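Local coordinates for methanogen homoaconitase large subunit (Methanocaldococcus jannaschii, PDB 4KP2), which forms, with a small subunit, an iron-sulfur hydro-lyase that converts (R)-homocitrate to homoisocitrate by way of cis-homoaconitate, at residues A[59-72]-A[155-167]. Numbering follows the deposited sequence.
Sequences LAYKALKEMSDSVW and GATDMAYIYATGE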
# COMPACT_ATOMS: atom_id res chain seq x y z
N LEU A 59 18.31 -13.49 -7.47
CA LEU A 59 19.21 -14.43 -6.83
C LEU A 59 19.43 -15.66 -7.72
O LEU A 59 20.53 -16.20 -7.78
CB LEU A 59 18.68 -14.85 -5.46
CG LEU A 59 19.09 -14.02 -4.25
CD1 LEU A 59 18.74 -12.55 -4.43
CD2 LEU A 59 18.44 -14.57 -2.99
N ALA A 60 18.37 -16.08 -8.40
CA ALA A 60 18.43 -17.23 -9.29
C ALA A 60 19.05 -16.86 -10.63
O ALA A 60 19.71 -17.68 -11.27
CB ALA A 60 17.05 -17.82 -9.49
N TYR A 61 18.84 -15.61 -11.05
CA TYR A 61 19.40 -15.12 -12.30
C TYR A 61 20.91 -14.98 -12.20
O TYR A 61 21.64 -15.41 -13.09
CB TYR A 61 18.77 -13.78 -12.67
CG TYR A 61 19.20 -13.24 -14.02
CD1 TYR A 61 19.59 -14.09 -15.04
CD2 TYR A 61 19.23 -11.87 -14.26
CE1 TYR A 61 19.99 -13.60 -16.27
CE2 TYR A 61 19.63 -11.37 -15.48
CZ TYR A 61 20.01 -12.24 -16.48
OH TYR A 61 20.41 -11.74 -17.71
N LYS A 62 21.37 -14.37 -11.11
CA LYS A 62 22.80 -14.18 -10.87
C LYS A 62 23.50 -15.53 -10.81
O LYS A 62 24.63 -15.67 -11.27
CB LYS A 62 23.02 -13.40 -9.58
CG LYS A 62 24.03 -12.27 -9.68
CD LYS A 62 25.42 -12.78 -10.02
CE LYS A 62 26.45 -11.66 -9.96
NZ LYS A 62 26.08 -10.52 -10.84
N ALA A 63 22.82 -16.51 -10.23
CA ALA A 63 23.35 -17.87 -10.15
C ALA A 63 23.34 -18.53 -11.52
O ALA A 63 24.17 -19.39 -11.82
CB ALA A 63 22.56 -18.69 -9.15
N LEU A 64 22.38 -18.13 -12.35
CA LEU A 64 22.24 -18.69 -13.69
C LEU A 64 23.32 -18.16 -14.63
O LEU A 64 23.72 -18.83 -15.58
CB LEU A 64 20.85 -18.36 -14.26
CG LEU A 64 20.51 -18.90 -15.65
CD1 LEU A 64 20.55 -20.41 -15.66
CD2 LEU A 64 19.14 -18.39 -16.09
N LYS A 65 23.80 -16.95 -14.34
CA LYS A 65 24.80 -16.29 -15.18
C LYS A 65 26.20 -16.86 -14.97
O LYS A 65 27.14 -16.48 -15.68
CB LYS A 65 24.79 -14.78 -14.92
CG LYS A 65 23.51 -14.09 -15.33
CD LYS A 65 23.34 -12.76 -14.62
CE LYS A 65 24.49 -11.82 -14.93
NZ LYS A 65 24.55 -11.47 -16.37
N GLU A 66 26.34 -17.76 -14.01
CA GLU A 66 27.64 -18.35 -13.71
C GLU A 66 27.81 -19.70 -14.40
O GLU A 66 28.93 -20.11 -14.70
CB GLU A 66 27.81 -18.52 -12.20
CG GLU A 66 27.86 -17.21 -11.43
CD GLU A 66 29.16 -16.46 -11.63
OE1 GLU A 66 30.15 -17.09 -12.07
OE2 GLU A 66 29.20 -15.25 -11.34
N MET A 67 26.70 -20.39 -14.64
CA MET A 67 26.74 -21.74 -15.18
C MET A 67 26.22 -21.83 -16.61
O MET A 67 26.88 -22.37 -17.49
CB MET A 67 25.96 -22.70 -14.27
CG MET A 67 24.67 -22.11 -13.73
SD MET A 67 23.50 -23.38 -13.23
CE MET A 67 23.28 -24.22 -14.80
N SER A 68 25.02 -21.30 -16.82
CA SER A 68 24.36 -21.43 -18.12
C SER A 68 24.25 -20.09 -18.84
O SER A 68 24.57 -19.04 -18.29
CB SER A 68 22.97 -22.05 -17.96
OG SER A 68 22.31 -22.14 -19.21
N ASP A 69 23.79 -20.15 -20.08
CA ASP A 69 23.65 -18.96 -20.91
C ASP A 69 22.29 -18.93 -21.59
O ASP A 69 22.05 -18.13 -22.49
CB ASP A 69 24.77 -18.90 -21.95
CG ASP A 69 24.93 -20.21 -22.71
OD1 ASP A 69 24.62 -21.27 -22.13
OD2 ASP A 69 25.36 -20.17 -23.88
N SER A 70 21.40 -19.82 -21.14
CA SER A 70 20.07 -19.92 -21.72
C SER A 70 19.12 -20.66 -20.79
O SER A 70 19.54 -21.51 -20.00
CB SER A 70 20.13 -20.65 -23.06
OG SER A 70 20.60 -21.98 -22.89
N VAL A 71 17.84 -20.32 -20.87
CA VAL A 71 16.81 -21.05 -20.14
C VAL A 71 16.28 -22.17 -21.02
O VAL A 71 16.32 -22.08 -22.25
CB VAL A 71 15.65 -20.13 -19.70
CG1 VAL A 71 16.15 -19.10 -18.70
CG2 VAL A 71 15.02 -19.45 -20.91
N TRP A 72 15.78 -23.23 -20.40
CA TRP A 72 15.35 -24.40 -21.15
C TRP A 72 13.99 -24.18 -21.82
O TRP A 72 13.80 -24.57 -22.97
CB TRP A 72 15.33 -25.65 -20.26
CG TRP A 72 13.97 -26.05 -19.76
CD1 TRP A 72 13.16 -27.01 -20.28
CD2 TRP A 72 13.27 -25.49 -18.64
NE1 TRP A 72 12.00 -27.09 -19.55
CE2 TRP A 72 12.04 -26.16 -18.54
CE3 TRP A 72 13.57 -24.48 -17.72
CZ2 TRP A 72 11.11 -25.87 -17.55
CZ3 TRP A 72 12.64 -24.19 -16.73
CH2 TRP A 72 11.43 -24.88 -16.66
N GLY A 155 15.99 -23.38 -3.42
CA GLY A 155 16.80 -22.20 -3.17
C GLY A 155 17.22 -21.53 -4.46
O GLY A 155 16.86 -21.98 -5.55
N ALA A 156 17.99 -20.45 -4.34
CA ALA A 156 18.46 -19.70 -5.50
C ALA A 156 19.35 -20.55 -6.39
O ALA A 156 19.33 -20.42 -7.62
CB ALA A 156 19.20 -18.45 -5.05
N THR A 157 20.13 -21.43 -5.77
CA THR A 157 21.03 -22.32 -6.50
C THR A 157 20.25 -23.35 -7.33
O THR A 157 20.50 -23.50 -8.53
CB THR A 157 22.00 -23.04 -5.54
OG1 THR A 157 23.09 -22.17 -5.22
CG2 THR A 157 22.55 -24.31 -6.17
N ASP A 158 19.31 -24.04 -6.69
CA ASP A 158 18.54 -25.08 -7.37
C ASP A 158 17.61 -24.51 -8.43
O ASP A 158 17.33 -25.17 -9.43
CB ASP A 158 17.75 -25.90 -6.36
CG ASP A 158 18.62 -26.89 -5.61
OD1 ASP A 158 19.66 -27.30 -6.16
OD2 ASP A 158 18.26 -27.26 -4.47
N MET A 159 17.14 -23.29 -8.22
CA MET A 159 16.25 -22.64 -9.18
C MET A 159 16.98 -22.29 -10.47
O MET A 159 16.38 -22.29 -11.54
CB MET A 159 15.61 -21.39 -8.57
CG MET A 159 14.45 -21.67 -7.62
SD MET A 159 12.91 -22.07 -8.46
CE MET A 159 13.00 -23.86 -8.57
N ALA A 160 18.27 -22.00 -10.36
CA ALA A 160 19.09 -21.71 -11.52
C ALA A 160 19.34 -22.99 -12.32
O ALA A 160 19.32 -22.98 -13.55
CB ALA A 160 20.41 -21.08 -11.10
N TYR A 161 19.58 -24.08 -11.60
CA TYR A 161 19.80 -25.39 -12.20
C TYR A 161 18.57 -25.82 -12.99
O TYR A 161 18.67 -26.28 -14.13
CB TYR A 161 20.10 -26.42 -11.11
CG TYR A 161 20.40 -27.81 -11.63
CD1 TYR A 161 21.69 -28.18 -11.99
CD2 TYR A 161 19.39 -28.76 -11.74
CE1 TYR A 161 21.97 -29.45 -12.45
CE2 TYR A 161 19.66 -30.03 -12.21
CZ TYR A 161 20.95 -30.37 -12.56
OH TYR A 161 21.22 -31.63 -13.03
N ILE A 162 17.40 -25.65 -12.38
CA ILE A 162 16.14 -26.00 -13.02
C ILE A 162 15.84 -25.09 -14.21
O ILE A 162 15.35 -25.54 -15.24
CB ILE A 162 14.98 -25.95 -12.00
CG1 ILE A 162 15.14 -27.08 -10.98
CG2 ILE A 162 13.63 -26.06 -12.70
CD1 ILE A 162 14.04 -27.12 -9.94
N TYR A 163 16.16 -23.81 -14.06
CA TYR A 163 15.97 -22.84 -15.13
C TYR A 163 16.80 -23.19 -16.37
O TYR A 163 16.44 -22.81 -17.48
CB TYR A 163 16.34 -21.43 -14.66
CG TYR A 163 15.21 -20.69 -13.98
CD1 TYR A 163 13.91 -21.19 -14.00
CD2 TYR A 163 15.44 -19.48 -13.32
CE1 TYR A 163 12.88 -20.51 -13.38
CE2 TYR A 163 14.41 -18.80 -12.71
CZ TYR A 163 13.13 -19.32 -12.74
OH TYR A 163 12.10 -18.64 -12.13
N ALA A 164 17.90 -23.90 -16.17
CA ALA A 164 18.83 -24.19 -17.25
C ALA A 164 18.59 -25.54 -17.91
O ALA A 164 18.76 -25.69 -19.12
CB ALA A 164 20.26 -24.09 -16.75
N THR A 165 18.21 -26.54 -17.12
CA THR A 165 18.06 -27.90 -17.63
C THR A 165 16.60 -28.34 -17.72
O THR A 165 16.26 -29.21 -18.53
CB THR A 165 18.83 -28.91 -16.75
OG1 THR A 165 18.30 -28.90 -15.42
CG2 THR A 165 20.31 -28.56 -16.71
N GLY A 166 15.75 -27.75 -16.90
CA GLY A 166 14.35 -28.11 -16.86
C GLY A 166 14.13 -29.40 -16.09
O GLY A 166 13.04 -29.98 -16.11
N GLU A 167 15.18 -29.84 -15.41
CA GLU A 167 15.13 -31.07 -14.63
C GLU A 167 15.76 -30.84 -13.26
O GLU A 167 16.55 -29.91 -13.09
CB GLU A 167 15.89 -32.19 -15.35
CG GLU A 167 15.31 -32.56 -16.71
CD GLU A 167 16.25 -33.42 -17.53
OE1 GLU A 167 17.46 -33.43 -17.23
OE2 GLU A 167 15.78 -34.08 -18.48
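Ala-60, Ala-63 and Leu-64 of helix 59-67 pack against Ala-156 and Ala-160 of helix 156-165. The small alanines let the axes approach to 7.8 Å, and they cross at -59°. Ala-160 is a knob in a hole formed by Ala-60, Ala-63, Leu-64 and Met-67. Ala-160 CB lies 3.8 Å from Ala-63 CB. Leu-64 holds CG anti to the backbone N (chi1 -179°), which brings CD1 against both Ala-160 O and Ala-164 CB. The Met-67 chain bends at its last torsion, and its CE meets Ala-164 CB at 3.6 Å. Ser-68 CB touches the same methyl.

Beyond the first helix, one backbone hydrogen bond joins the segments. Trp-72 N donates to Tyr-163 O over 3.0 Å, with an N-H...O angle of 153°. Val-71 CA makes a CA-H...O contact of 3.2 Å to Tyr-163 O. Within the turn, Ser-68 OG donates to Ser-70 O, in the carbonyl plane and on a lone pair.

The Trp-72 indole lies against the C-terminal end of helix 156-165. Gly-166 CA sits over its five-membered ring in a CH-pi contact, 3.4 Å from the centroid. Gly-166 has positive phi, and its lack of a side chain allows the indole to lie this close. Tyr-163 O lies at the edge of the indole. Trp-72 CZ3 meets the edge of the Tyr-163 ring, 4.3 Å from CD1. The hydroxyl of that tyrosine is hydrogen-bonded to Thr-52 OG1 of strand 49-53.

Thr-165 OG1 accepts from Glu-167 N in an ST turn at the helix exit. The two helices cross on the parallel sheet that holds strands 49-53 and 77-80, which Tyr-163 and Trp-72 touch through Ala-50 and Ile-77, an arrangement characteristic of a helix layer in the alpha-beta-alpha three-layer sandwich of the aconitase family.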